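Local atomic coordinates of lipolytic enzyme, G-D-S-L family (Bacteroides thetaiotaomicron, PDB entry 7BR2), a protein that metabolizes the drug diltiazem as a gut microbial serine esterase of the SGNH (GDSL) hydrolase family. Residues A[14-19]-A[82-87]; A[137-142]-A[186-191]; A[212-217]-A[272-277]; A[241-246]-A[252-257]; A[380-385]-A[391-396]. All blocks are in the same frame, centred on the assembly; numbering follows the deposited sequence.

In the fold
From the N terminus, contact 1 closes a loop of 62 residues that brings the lead-in to strand 21-26 onto strand 82-85, in the middle of the parallel sheet. Contact 2 follows in series and joins the loop after strand 131-136 to helix 181-194. It touches contact 1 through T86 and T137. Contact 3 ties helix 210-223 to the loop 272-277, and helices 181-194 and 210-223 pack where I187 meets V215. The chain between the two halves of contact 3 includes contact 4, a short-range closure between two edge strands. Contact 5 comes last, at a turn between two helices, with its centre about 68 Å from that of contact 4. No two contacts cross.

Contact 1 of 5, residues A[14-19]-A[82-87]; sequences KPFKEG and VLMVTF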
# COMPACT_ATOMS: atom_id res chain seq x y z
N LYS A 14 4.96 -3.71 14.60
CA LYS A 14 5.34 -2.39 15.09
C LYS A 14 5.35 -1.38 13.95
O LYS A 14 5.72 -1.73 12.82
CB LYS A 14 6.71 -2.39 15.76
CG LYS A 14 6.71 -2.66 17.24
CD LYS A 14 8.15 -2.71 17.74
CE LYS A 14 8.87 -3.98 17.32
NZ LYS A 14 10.25 -4.02 17.90
N PRO A 15 4.93 -0.14 14.20
CA PRO A 15 4.99 0.88 13.15
C PRO A 15 6.42 1.17 12.73
O PRO A 15 7.38 0.92 13.46
CB PRO A 15 4.37 2.12 13.82
CG PRO A 15 4.39 1.83 15.30
CD PRO A 15 4.29 0.36 15.44
N PHE A 16 6.57 1.69 11.51
CA PHE A 16 7.87 2.16 11.08
C PHE A 16 8.20 3.48 11.80
O PHE A 16 7.31 4.25 12.16
CB PHE A 16 7.89 2.37 9.55
CG PHE A 16 7.46 1.14 8.76
CD1 PHE A 16 7.89 -0.12 9.11
CD2 PHE A 16 6.61 1.27 7.66
CE1 PHE A 16 7.49 -1.24 8.38
CE2 PHE A 16 6.21 0.14 6.92
CZ PHE A 16 6.65 -1.11 7.29
N LYS A 17 9.49 3.72 12.02
CA LYS A 17 9.96 4.94 12.70
C LYS A 17 11.01 5.63 11.82
O LYS A 17 11.42 5.11 10.79
CB LYS A 17 10.52 4.65 14.10
CG LYS A 17 11.84 3.91 14.09
CD LYS A 17 12.34 3.64 15.53
CE LYS A 17 13.67 2.85 15.55
NZ LYS A 17 14.84 3.61 14.99
N GLU A 18 11.44 6.83 12.24
CA GLU A 18 12.32 7.65 11.42
C GLU A 18 13.55 6.86 10.98
O GLU A 18 14.17 6.16 11.77
CB GLU A 18 12.75 8.91 12.17
CG GLU A 18 13.68 9.83 11.36
CD GLU A 18 15.18 9.63 11.63
OE1 GLU A 18 15.99 9.82 10.69
OE2 GLU A 18 15.55 9.26 12.76
N GLY A 19 13.86 6.95 9.68
CA GLY A 19 15.04 6.30 9.16
C GLY A 19 14.88 4.85 8.75
O GLY A 19 15.86 4.24 8.31
N VAL A 82 13.45 -3.23 8.21
CA VAL A 82 12.24 -4.02 8.36
C VAL A 82 11.97 -4.72 7.03
O VAL A 82 11.87 -4.06 6.00
CB VAL A 82 11.02 -3.17 8.77
CG1 VAL A 82 9.86 -4.06 9.16
CG2 VAL A 82 11.38 -2.24 9.94
N LEU A 83 11.81 -6.04 7.07
CA LEU A 83 11.61 -6.86 5.88
C LEU A 83 10.28 -7.59 5.99
O LEU A 83 10.08 -8.37 6.93
CB LEU A 83 12.76 -7.87 5.70
CG LEU A 83 12.66 -8.89 4.55
CD1 LEU A 83 12.64 -8.20 3.21
CD2 LEU A 83 13.79 -9.89 4.60
N MET A 84 9.37 -7.31 5.07
CA MET A 84 8.11 -8.03 4.97
C MET A 84 8.23 -9.11 3.90
O MET A 84 8.80 -8.86 2.83
CB MET A 84 6.96 -7.07 4.65
CG MET A 84 6.39 -6.34 5.87
SD MET A 84 7.55 -5.30 6.79
CE MET A 84 8.01 -4.07 5.56
N VAL A 85 7.73 -10.30 4.19
CA VAL A 85 7.89 -11.48 3.34
C VAL A 85 6.51 -12.07 3.05
O VAL A 85 5.78 -12.43 3.97
CB VAL A 85 8.81 -12.53 3.99
CG1 VAL A 85 9.00 -13.74 3.08
CG2 VAL A 85 10.16 -11.92 4.37
N THR A 86 6.13 -12.11 1.77
CA THR A 86 4.86 -12.68 1.32
C THR A 86 5.08 -13.52 0.07
O THR A 86 5.88 -13.15 -0.80
CB THR A 86 3.82 -11.59 1.05
OG1 THR A 86 2.55 -12.20 0.78
CG2 THR A 86 4.23 -10.71 -0.15
N PHE A 87 4.39 -14.65 0.00
CA PHE A 87 4.54 -15.58 -1.12
C PHE A 87 3.41 -16.59 -1.03
O PHE A 87 2.63 -16.61 -0.07
CB PHE A 87 5.90 -16.29 -1.11
CG PHE A 87 6.08 -17.24 0.04
CD1 PHE A 87 6.24 -16.77 1.33
CD2 PHE A 87 6.06 -18.61 -0.17
CE1 PHE A 87 6.39 -17.65 2.39
CE2 PHE A 87 6.21 -19.49 0.88
CZ PHE A 87 6.38 -19.01 2.16
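A Met-aromatic contact in the core of the SGNH hydrolase fold joins F16, in the loop ahead of strand 21-26, to M84 on strand 82-85, the middle strand of the parallel sheet. M84 SD lies 5.5 Å from the centroid of the F16 ring and 84° off its normal, which places the sulfur at the ring edge. The M84 side chain is bent at both chi2 (60°) and chi3 (62°), and this fold brings its methyl forward: CE approaches F16 CZ to 3.7 Å. V82, two residues earlier and on the same side of the strand, sets its CG1 near the plane of the ring, 3.8 Å from F16 CE1. The far rim of the phenyl is thus met by two neighbouring methyl groups. F16 also meets the ring of Y43, whose hydroxyl is hydrogen-bonded to F16 N, and A22 of strand 21-26 touches both F16 and M84. L83 points away and packs on F124 of helix 102-125. Every atom meeting across the contact is carbon or sulfur and all three residues are buried, so its cohesion should come from dispersion and the exclusion of water.

Contact 2 of 5, residues A[137-142]-A[186-191]; sequences TSPYDE and AINQEL
D141 OD1 is gripped by two backbone amides, T143 N and A144 N, the first of these bonds closing an Asx turn, while D141 OD2 is hydrogen-bonded to T199 OG1 and weakly to Q192 NE2. Held this way, the carboxylate lies against the side-chain amide of N188 on helix 181-194. The two planes are only 5° apart, so the groups stack. D141 OD2 is 3.5 Å from N188 CG and 3.4 Å from N188 ND2, but the angle is too poor for a hydrogen bond to that nitrogen. The two side chains come from opposite directions. On the loop side, D141 CG stands anti to the backbone N (chi1 -170°), which extends the carboxylate toward the helix. N188 OD1 accepts from L200 N, which helps fix the rotation of the amide. P139 makes a looser approach, its CG 4.4 Å from N188 ND2, and its ring also packs on M184 and V185 of the same helix. The contact thus fastens the loop leaving the C-terminal end of strand 131-136 to a helix beside the parallel sheet, an element of the three-layer alpha/beta/alpha architecture of SGNH hydrolases.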
# COMPACT_ATOMS: atom_id res chain seq x y z
N THR A 137 -0.01 -13.71 2.23
CA THR A 137 -0.43 -13.11 0.96
C THR A 137 -1.94 -12.92 0.88
O THR A 137 -2.73 -13.64 1.51
CB THR A 137 0.01 -13.98 -0.22
OG1 THR A 137 -0.55 -13.45 -1.42
CG2 THR A 137 -0.46 -15.42 -0.05
N SER A 138 -2.34 -11.93 0.09
CA SER A 138 -3.72 -11.78 -0.32
C SER A 138 -4.21 -13.08 -0.99
O SER A 138 -3.41 -13.85 -1.51
CB SER A 138 -3.86 -10.58 -1.27
OG SER A 138 -2.93 -10.65 -2.33
N PRO A 139 -5.51 -13.32 -1.01
CA PRO A 139 -6.01 -14.65 -1.37
C PRO A 139 -6.31 -14.82 -2.86
O PRO A 139 -6.46 -13.85 -3.61
CB PRO A 139 -7.30 -14.76 -0.55
CG PRO A 139 -7.84 -13.34 -0.58
CD PRO A 139 -6.62 -12.43 -0.59
N TYR A 140 -6.40 -16.08 -3.27
CA TYR A 140 -7.04 -16.43 -4.53
C TYR A 140 -8.55 -16.50 -4.31
O TYR A 140 -9.02 -17.30 -3.49
CB TYR A 140 -6.51 -17.76 -5.06
CG TYR A 140 -7.15 -18.20 -6.36
CD1 TYR A 140 -6.76 -17.66 -7.57
CD2 TYR A 140 -8.18 -19.13 -6.36
CE1 TYR A 140 -7.35 -18.05 -8.76
CE2 TYR A 140 -8.79 -19.53 -7.56
CZ TYR A 140 -8.37 -18.98 -8.75
OH TYR A 140 -8.97 -19.38 -9.93
N ASP A 141 -9.30 -15.65 -5.00
CA ASP A 141 -10.74 -15.53 -4.75
C ASP A 141 -11.48 -16.65 -5.47
O ASP A 141 -11.76 -16.55 -6.67
CB ASP A 141 -11.25 -14.18 -5.20
CG ASP A 141 -12.67 -13.93 -4.75
OD1 ASP A 141 -13.30 -14.86 -4.19
OD2 ASP A 141 -13.16 -12.81 -4.98
N GLU A 142 -11.88 -17.68 -4.73
CA GLU A 142 -12.56 -18.84 -5.28
C GLU A 142 -14.07 -18.66 -5.41
O GLU A 142 -14.70 -19.40 -6.17
CB GLU A 142 -12.30 -20.05 -4.37
CG GLU A 142 -10.86 -20.49 -4.28
CD GLU A 142 -10.65 -21.59 -3.24
OE1 GLU A 142 -11.63 -21.96 -2.55
OE2 GLU A 142 -9.54 -22.15 -3.19
N ALA A 186 -12.87 -12.52 3.89
CA ALA A 186 -14.08 -12.08 4.59
C ALA A 186 -14.74 -10.92 3.85
O ALA A 186 -15.96 -10.92 3.64
CB ALA A 186 -13.74 -11.68 6.02
N ILE A 187 -13.94 -9.93 3.44
CA ILE A 187 -14.50 -8.81 2.69
C ILE A 187 -15.08 -9.29 1.37
O ILE A 187 -16.10 -8.79 0.89
CB ILE A 187 -13.43 -7.72 2.46
CG1 ILE A 187 -12.99 -7.10 3.78
CG2 ILE A 187 -13.95 -6.65 1.50
CD1 ILE A 187 -11.57 -6.56 3.75
N ASN A 188 -14.40 -10.25 0.73
CA ASN A 188 -14.91 -10.82 -0.51
C ASN A 188 -16.29 -11.42 -0.29
O ASN A 188 -17.21 -11.19 -1.09
CB ASN A 188 -13.93 -11.85 -1.07
CG ASN A 188 -12.80 -11.21 -1.87
OD1 ASN A 188 -12.89 -10.05 -2.29
ND2 ASN A 188 -11.72 -11.95 -2.07
N GLN A 189 -16.46 -12.20 0.78
CA GLN A 189 -17.77 -12.79 1.08
C GLN A 189 -18.81 -11.70 1.25
O GLN A 189 -19.90 -11.73 0.64
CB GLN A 189 -17.70 -13.60 2.38
CG GLN A 189 -16.61 -14.66 2.55
CD GLN A 189 -16.72 -15.85 1.59
OE1 GLN A 189 -16.91 -15.70 0.38
NE2 GLN A 189 -16.58 -17.05 2.15
N GLU A 190 -18.45 -10.69 2.04
CA GLU A 190 -19.40 -9.67 2.45
C GLU A 190 -19.87 -8.84 1.25
O GLU A 190 -21.06 -8.53 1.14
CB GLU A 190 -18.74 -8.83 3.54
CG GLU A 190 -19.62 -7.80 4.22
CD GLU A 190 -18.81 -6.97 5.21
OE1 GLU A 190 -17.60 -7.25 5.35
OE2 GLU A 190 -19.39 -6.04 5.83
N LEU A 191 -18.96 -8.47 0.35
CA LEU A 191 -19.39 -7.70 -0.81
C LEU A 191 -19.90 -8.57 -1.94
O LEU A 191 -20.59 -8.05 -2.84
CB LEU A 191 -18.26 -6.80 -1.32
CG LEU A 191 -17.89 -5.67 -0.34
CD1 LEU A 191 -16.75 -4.82 -0.89
CD2 LEU A 191 -19.11 -4.81 0.07

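Contact 3 of 5, residues A[212-217]-A[272-277]; sequences GHMVMA and YPLDTI
M214 and Y272 form a Met-aromatic contact that fixes the loop 272-277 to helix 210-223 of the SGNH fold, with L274 filling in beside them. M214 SD is 5.0 Å from the centroid of the Y272 ring and 63° off its normal, an oblique approach. The sulfur is nearest the hydroxyl end, 3.6 Å from Y272 OH, while M214 CE reaches Y272 CE2 at 3.9 Å. The methionine runs outward with CG trans to the backbone N (chi1 -168°) and bends at chi2 (49°), which turns the sulfur toward the tyrosine coming from the opposite direction, and again at chi3, which places the methyl. Y272 OH is hydrogen-bonded to F38 O of helix 35-46, and the ring meets F296 edge-to-face. A leucine here lacks the hydroxyl, and would probably leave F38 O without that bond and open a gap beside the sulfur and methyl of M214. Farther along the loop, D275 forms a salt bridge with R279. L274 completes the apolar cluster from the ring edge: its CD2 lies in the plane of the Y272 ring and 4.4 Å from M214 CG.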
# COMPACT_ATOMS: atom_id res chain seq x y z
N GLY A 212 -8.10 -3.21 -4.29
CA GLY A 212 -7.57 -4.29 -3.49
C GLY A 212 -6.26 -3.92 -2.81
O GLY A 212 -6.05 -4.24 -1.63
N HIS A 213 -5.38 -3.23 -3.54
CA HIS A 213 -4.11 -2.81 -2.95
C HIS A 213 -4.33 -1.76 -1.87
O HIS A 213 -3.61 -1.74 -0.87
CB HIS A 213 -3.17 -2.31 -4.04
CG HIS A 213 -2.49 -3.42 -4.77
ND1 HIS A 213 -1.37 -4.06 -4.27
CD2 HIS A 213 -2.82 -4.06 -5.91
CE1 HIS A 213 -1.03 -5.03 -5.09
NE2 HIS A 213 -1.88 -5.06 -6.10
N MET A 214 -5.36 -0.92 -2.01
CA MET A 214 -5.64 0.04 -0.95
C MET A 214 -6.22 -0.67 0.27
O MET A 214 -5.91 -0.29 1.40
CB MET A 214 -6.57 1.14 -1.46
CG MET A 214 -6.67 2.33 -0.53
SD MET A 214 -5.08 2.97 0.04
CE MET A 214 -5.37 3.04 1.81
N VAL A 215 -7.02 -1.72 0.06
CA VAL A 215 -7.48 -2.52 1.19
C VAL A 215 -6.31 -3.20 1.87
O VAL A 215 -6.24 -3.28 3.10
CB VAL A 215 -8.55 -3.53 0.73
CG1 VAL A 215 -8.76 -4.59 1.79
CG2 VAL A 215 -9.86 -2.81 0.45
N MET A 216 -5.36 -3.70 1.08
CA MET A 216 -4.17 -4.32 1.66
C MET A 216 -3.38 -3.31 2.48
O MET A 216 -2.89 -3.63 3.58
CB MET A 216 -3.30 -4.91 0.55
CG MET A 216 -3.89 -6.15 -0.07
SD MET A 216 -3.06 -6.65 -1.60
CE MET A 216 -1.59 -7.44 -0.94
N ALA A 217 -3.23 -2.09 1.96
CA ALA A 217 -2.55 -1.05 2.71
C ALA A 217 -3.30 -0.75 3.99
O ALA A 217 -2.69 -0.63 5.06
CB ALA A 217 -2.41 0.21 1.85
N TYR A 272 -5.40 11.80 4.23
CA TYR A 272 -4.93 10.77 3.32
C TYR A 272 -5.57 10.98 1.96
O TYR A 272 -6.80 11.03 1.86
CB TYR A 272 -5.26 9.38 3.82
CG TYR A 272 -4.56 8.32 3.00
CD1 TYR A 272 -3.25 7.95 3.28
CD2 TYR A 272 -5.20 7.73 1.91
CE1 TYR A 272 -2.60 7.00 2.52
CE2 TYR A 272 -4.56 6.77 1.14
CZ TYR A 272 -3.26 6.42 1.44
OH TYR A 272 -2.62 5.46 0.69
N PRO A 273 -4.78 11.17 0.90
CA PRO A 273 -5.35 11.40 -0.42
C PRO A 273 -5.60 10.11 -1.17
O PRO A 273 -4.81 9.16 -1.13
CB PRO A 273 -4.28 12.27 -1.10
CG PRO A 273 -3.02 11.82 -0.48
CD PRO A 273 -3.33 11.37 0.93
N LEU A 274 -6.73 10.08 -1.88
CA LEU A 274 -7.19 8.89 -2.59
C LEU A 274 -7.26 9.19 -4.08
O LEU A 274 -7.90 10.16 -4.50
CB LEU A 274 -8.56 8.44 -2.07
CG LEU A 274 -8.53 7.95 -0.63
CD1 LEU A 274 -9.92 7.84 -0.02
CD2 LEU A 274 -7.77 6.63 -0.51
N ASP A 275 -6.56 8.38 -4.86
CA ASP A 275 -6.61 8.50 -6.31
C ASP A 275 -7.95 7.95 -6.80
O ASP A 275 -8.33 6.82 -6.46
CB ASP A 275 -5.45 7.74 -6.92
CG ASP A 275 -5.10 8.21 -8.31
OD1 ASP A 275 -5.91 8.94 -8.92
OD2 ASP A 275 -4.01 7.83 -8.79
N THR A 276 -8.67 8.73 -7.61
CA THR A 276 -9.96 8.31 -8.13
C THR A 276 -9.86 7.71 -9.52
O THR A 276 -10.88 7.27 -10.06
CB THR A 276 -10.95 9.48 -8.17
OG1 THR A 276 -10.46 10.48 -9.07
CG2 THR A 276 -11.11 10.08 -6.80
N ILE A 277 -8.65 7.65 -10.09
CA ILE A 277 -8.43 7.12 -11.43
C ILE A 277 -8.08 5.65 -11.33
O ILE A 277 -7.27 5.25 -10.49
CB ILE A 277 -7.30 7.90 -12.14
CG1 ILE A 277 -7.64 9.39 -12.27
CG2 ILE A 277 -7.02 7.30 -13.51
CD1 ILE A 277 -8.88 9.67 -13.09

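Contact 4 of 5, residues A[241-246]-A[252-257]; sequences KQAVKA and SNIKKI
K241 lies across I254 where the edge strands of two sheets come together: strand 242-247 borders a mixed sheet and strand 249-257 an antiparallel one. K241 CB is 4.3 Å from I254 CG2. K241 CG follows at 4.1 Å from CD of K256, whose aliphatic part crosses it obliquely and whose NZ is hydrogen-bonded to A238 O. A bend at chi3 (41°) then carries the end of the lysine over the backbone of strand 249-257, where K241 CE comes to 3.1 Å from I254 O. At the tip, K241 NZ is 3.4 Å from that same I254 O, with an angle too poor for a hydrogen bond. K241 NZ also stands 4.1 Å from K255 NZ, a pairing of like charges that is probably unfavourable unless eased by solvent at this surface site. An alanine here has no chain beyond CB, and would probably leave the I254 carbonyl and the K256 methylenes less covered. Farther along 241-246 the strand is broken by a classic beta bulge, V244 and K245 both facing E235. I254 points toward segment 241-246 and packs chiefly against main-chain atoms: I254 CD1 lies 3.5 Å from A243 N.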
# COMPACT_ATOMS: atom_id res chain seq x y z
N LYS A 241 -16.04 30.90 22.18
CA LYS A 241 -14.88 31.39 21.44
C LYS A 241 -13.56 30.75 21.88
O LYS A 241 -12.49 31.35 21.69
CB LYS A 241 -14.81 32.92 21.48
CG LYS A 241 -15.72 33.58 20.46
CD LYS A 241 -15.32 35.02 20.26
CE LYS A 241 -13.80 35.13 20.21
NZ LYS A 241 -13.28 36.52 20.17
N GLN A 242 -13.60 29.58 22.49
CA GLN A 242 -12.38 28.82 22.72
C GLN A 242 -12.57 27.43 22.14
O GLN A 242 -13.69 27.01 21.85
CB GLN A 242 -11.99 28.75 24.22
CG GLN A 242 -10.89 29.76 24.62
CD GLN A 242 -9.85 29.19 25.60
OE1 GLN A 242 -9.54 29.81 26.63
NE2 GLN A 242 -9.30 28.02 25.28
N ALA A 243 -11.46 26.73 21.92
CA ALA A 243 -11.55 25.40 21.35
C ALA A 243 -11.81 24.40 22.45
O ALA A 243 -11.08 24.37 23.45
CB ALA A 243 -10.26 25.04 20.61
N VAL A 244 -12.85 23.60 22.29
CA VAL A 244 -13.13 22.54 23.25
C VAL A 244 -12.20 21.36 23.02
O VAL A 244 -11.73 20.72 23.97
CB VAL A 244 -14.61 22.12 23.19
CG1 VAL A 244 -14.87 20.90 24.09
CG2 VAL A 244 -15.51 23.28 23.60
N LYS A 245 -11.91 21.07 21.76
CA LYS A 245 -11.07 19.93 21.42
C LYS A 245 -10.09 20.36 20.34
O LYS A 245 -10.48 20.98 19.35
CB LYS A 245 -11.94 18.77 20.93
CG LYS A 245 -11.46 17.38 21.25
CD LYS A 245 -12.52 16.37 20.79
CE LYS A 245 -13.19 15.65 21.96
NZ LYS A 245 -14.07 14.53 21.49
N ALA A 246 -8.81 20.01 20.52
CA ALA A 246 -7.78 20.32 19.54
C ALA A 246 -6.79 19.16 19.53
O ALA A 246 -5.63 19.28 19.94
CB ALA A 246 -7.10 21.65 19.85
N SER A 252 -6.47 28.45 17.05
CA SER A 252 -6.19 29.76 17.63
C SER A 252 -6.95 30.83 16.85
O SER A 252 -7.61 30.54 15.85
CB SER A 252 -4.69 30.04 17.69
OG SER A 252 -4.13 30.16 16.40
N ASN A 253 -6.86 32.07 17.32
CA ASN A 253 -7.50 33.22 16.68
C ASN A 253 -8.97 32.97 16.35
O ASN A 253 -9.46 33.36 15.28
CB ASN A 253 -6.72 33.60 15.42
CG ASN A 253 -7.02 35.00 14.95
OD1 ASN A 253 -7.75 35.75 15.60
ND2 ASN A 253 -6.46 35.37 13.82
N ILE A 254 -9.70 32.39 17.29
CA ILE A 254 -11.15 32.26 17.14
C ILE A 254 -11.76 33.65 17.19
O ILE A 254 -11.57 34.40 18.16
CB ILE A 254 -11.73 31.35 18.22
CG1 ILE A 254 -10.94 30.04 18.28
CG2 ILE A 254 -13.21 31.11 17.97
CD1 ILE A 254 -11.52 29.01 19.22
N LYS A 255 -12.49 34.01 16.14
CA LYS A 255 -13.10 35.33 16.04
C LYS A 255 -14.54 35.17 15.56
O LYS A 255 -14.86 34.26 14.79
CB LYS A 255 -12.31 36.22 15.08
CG LYS A 255 -10.94 36.59 15.62
CD LYS A 255 -11.03 37.45 16.87
CE LYS A 255 -9.64 37.82 17.41
NZ LYS A 255 -9.59 37.86 18.91
N LYS A 256 -15.39 36.07 16.03
CA LYS A 256 -16.80 36.11 15.66
C LYS A 256 -17.12 37.49 15.10
O LYS A 256 -16.83 38.50 15.74
CB LYS A 256 -17.71 35.80 16.84
CG LYS A 256 -18.61 34.62 16.59
CD LYS A 256 -18.94 33.93 17.90
CE LYS A 256 -20.41 34.09 18.27
NZ LYS A 256 -20.61 34.19 19.75
N ILE A 257 -17.66 37.52 13.89
CA ILE A 257 -17.97 38.77 13.20
C ILE A 257 -19.42 38.66 12.74
O ILE A 257 -19.72 37.90 11.80
CB ILE A 257 -17.01 39.02 12.03
CG1 ILE A 257 -15.55 39.10 12.51
CG2 ILE A 257 -17.34 40.29 11.29
CD1 ILE A 257 -14.51 38.61 11.49

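Contact 5 of 5, residues A[380-385]-A[391-396]; sequences KGLLFA and IEVMDE
K380 opens the contact by running its aliphatic chain past V393 of helix 388-397. CG of K380 comes to 3.8 Å from V393 CG1, and CB and CD of the lysine each lie at 4.0 Å from the same V393 CG1 methyl. The bend at chi2 (-74°) keeps CD beside that methyl. G381 follows with a positive phi (66°), the C-prime position of a Schellman motif: G381 N bonds to Q378 O and L382 N to F377 O, which ends helix 344-377. L382 then points back toward the second helix, and its CD1 is 3.7 Å from V393 CG2. V393 is therefore forked between the two residues, each methyl serving one partner. Its CG1 is trans to the backbone N (chi1 166°), and CG2 lies on the other branch, beside that N. L382 O also accepts from A385 N over 2.9 Å, closing a type II turn. On the second helix M394 packs on F377, so the two helices also meet directly. The Schellman motif ending helix 344-377, followed by the type II turn from L382 to A385, makes this the connection between two consecutive helices, with V393 of helix 388-397 packed against K380 and L382.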
# COMPACT_ATOMS: atom_id res chain seq x y z
N LYS A 380 22.21 -17.82 -16.47
CA LYS A 380 23.26 -17.85 -17.48
C LYS A 380 24.62 -17.48 -16.94
O LYS A 380 25.56 -17.32 -17.72
CB LYS A 380 22.91 -16.93 -18.66
CG LYS A 380 21.57 -17.26 -19.30
CD LYS A 380 21.73 -18.54 -20.14
CE LYS A 380 20.54 -18.75 -21.06
NZ LYS A 380 19.47 -19.52 -20.34
N GLY A 381 24.77 -17.43 -15.61
CA GLY A 381 26.05 -17.06 -15.03
C GLY A 381 26.45 -15.63 -15.32
O GLY A 381 27.65 -15.32 -15.37
N LEU A 382 25.47 -14.74 -15.50
CA LEU A 382 25.75 -13.37 -15.89
C LEU A 382 25.04 -12.37 -14.98
O LEU A 382 24.85 -11.21 -15.36
CB LEU A 382 25.35 -13.14 -17.35
CG LEU A 382 26.30 -13.83 -18.34
CD1 LEU A 382 25.67 -13.94 -19.71
CD2 LEU A 382 27.61 -13.05 -18.41
N LEU A 383 24.70 -12.78 -13.76
CA LEU A 383 24.05 -11.87 -12.82
C LEU A 383 24.90 -10.62 -12.62
O LEU A 383 26.08 -10.71 -12.24
CB LEU A 383 23.82 -12.59 -11.48
CG LEU A 383 23.17 -11.75 -10.39
CD1 LEU A 383 21.78 -11.26 -10.82
CD2 LEU A 383 23.08 -12.52 -9.08
N PHE A 384 24.31 -9.46 -12.91
CA PHE A 384 24.96 -8.15 -12.76
C PHE A 384 26.19 -8.00 -13.67
O PHE A 384 27.02 -7.11 -13.44
CB PHE A 384 25.37 -7.89 -11.29
CG PHE A 384 24.20 -7.81 -10.34
CD1 PHE A 384 23.00 -7.22 -10.72
CD2 PHE A 384 24.29 -8.37 -9.07
CE1 PHE A 384 21.92 -7.15 -9.83
CE2 PHE A 384 23.21 -8.31 -8.17
CZ PHE A 384 22.02 -7.70 -8.56
N ALA A 385 26.31 -8.84 -14.70
CA ALA A 385 27.42 -8.70 -15.64
C ALA A 385 27.35 -7.35 -16.36
O ALA A 385 28.33 -6.60 -16.38
CB ALA A 385 27.41 -9.85 -16.65
N ILE A 391 24.86 -8.86 -23.25
CA ILE A 391 24.15 -8.50 -24.47
C ILE A 391 24.09 -9.68 -25.42
O ILE A 391 23.05 -9.93 -26.05
CB ILE A 391 24.80 -7.28 -25.13
CG1 ILE A 391 24.72 -6.05 -24.23
CG2 ILE A 391 24.17 -7.01 -26.50
CD1 ILE A 391 25.59 -4.87 -24.69
N GLU A 392 25.20 -10.40 -25.56
CA GLU A 392 25.27 -11.51 -26.51
C GLU A 392 24.30 -12.62 -26.12
O GLU A 392 23.59 -13.16 -26.97
CB GLU A 392 26.71 -12.03 -26.60
CG GLU A 392 27.56 -11.25 -27.57
CD GLU A 392 29.04 -11.50 -27.40
OE1 GLU A 392 29.42 -12.36 -26.58
OE2 GLU A 392 29.83 -10.81 -28.09
N VAL A 393 24.30 -13.01 -24.83
CA VAL A 393 23.43 -14.10 -24.41
C VAL A 393 21.96 -13.69 -24.51
O VAL A 393 21.10 -14.48 -24.95
CB VAL A 393 23.82 -14.58 -23.00
CG1 VAL A 393 22.76 -15.46 -22.41
CG2 VAL A 393 25.16 -15.33 -23.07
N MET A 394 21.65 -12.46 -24.12
CA MET A 394 20.27 -11.99 -24.28
C MET A 394 19.84 -12.03 -25.74
O MET A 394 18.72 -12.45 -26.06
CB MET A 394 20.11 -10.59 -23.71
CG MET A 394 18.75 -9.99 -24.04
SD MET A 394 18.54 -8.33 -23.39
CE MET A 394 18.20 -8.68 -21.69
N ASP A 395 20.71 -11.56 -26.64
CA ASP A 395 20.38 -11.60 -28.06
C ASP A 395 20.18 -13.03 -28.53
O ASP A 395 19.31 -13.29 -29.37
CB ASP A 395 21.48 -10.92 -28.88
CG ASP A 395 21.46 -9.42 -28.75
OD1 ASP A 395 20.44 -8.87 -28.28
OD2 ASP A 395 22.44 -8.78 -29.16
N GLU A 396 21.00 -13.95 -28.04
CA GLU A 396 20.86 -15.36 -28.40
C GLU A 396 19.55 -15.94 -27.91
O GLU A 396 19.16 -17.02 -28.38
CB GLU A 396 22.00 -16.18 -27.81
CG GLU A 396 23.34 -15.97 -28.45
CD GLU A 396 24.47 -16.46 -27.55
OE1 GLU A 396 24.16 -17.14 -26.54
OE2 GLU A 396 25.65 -16.18 -27.87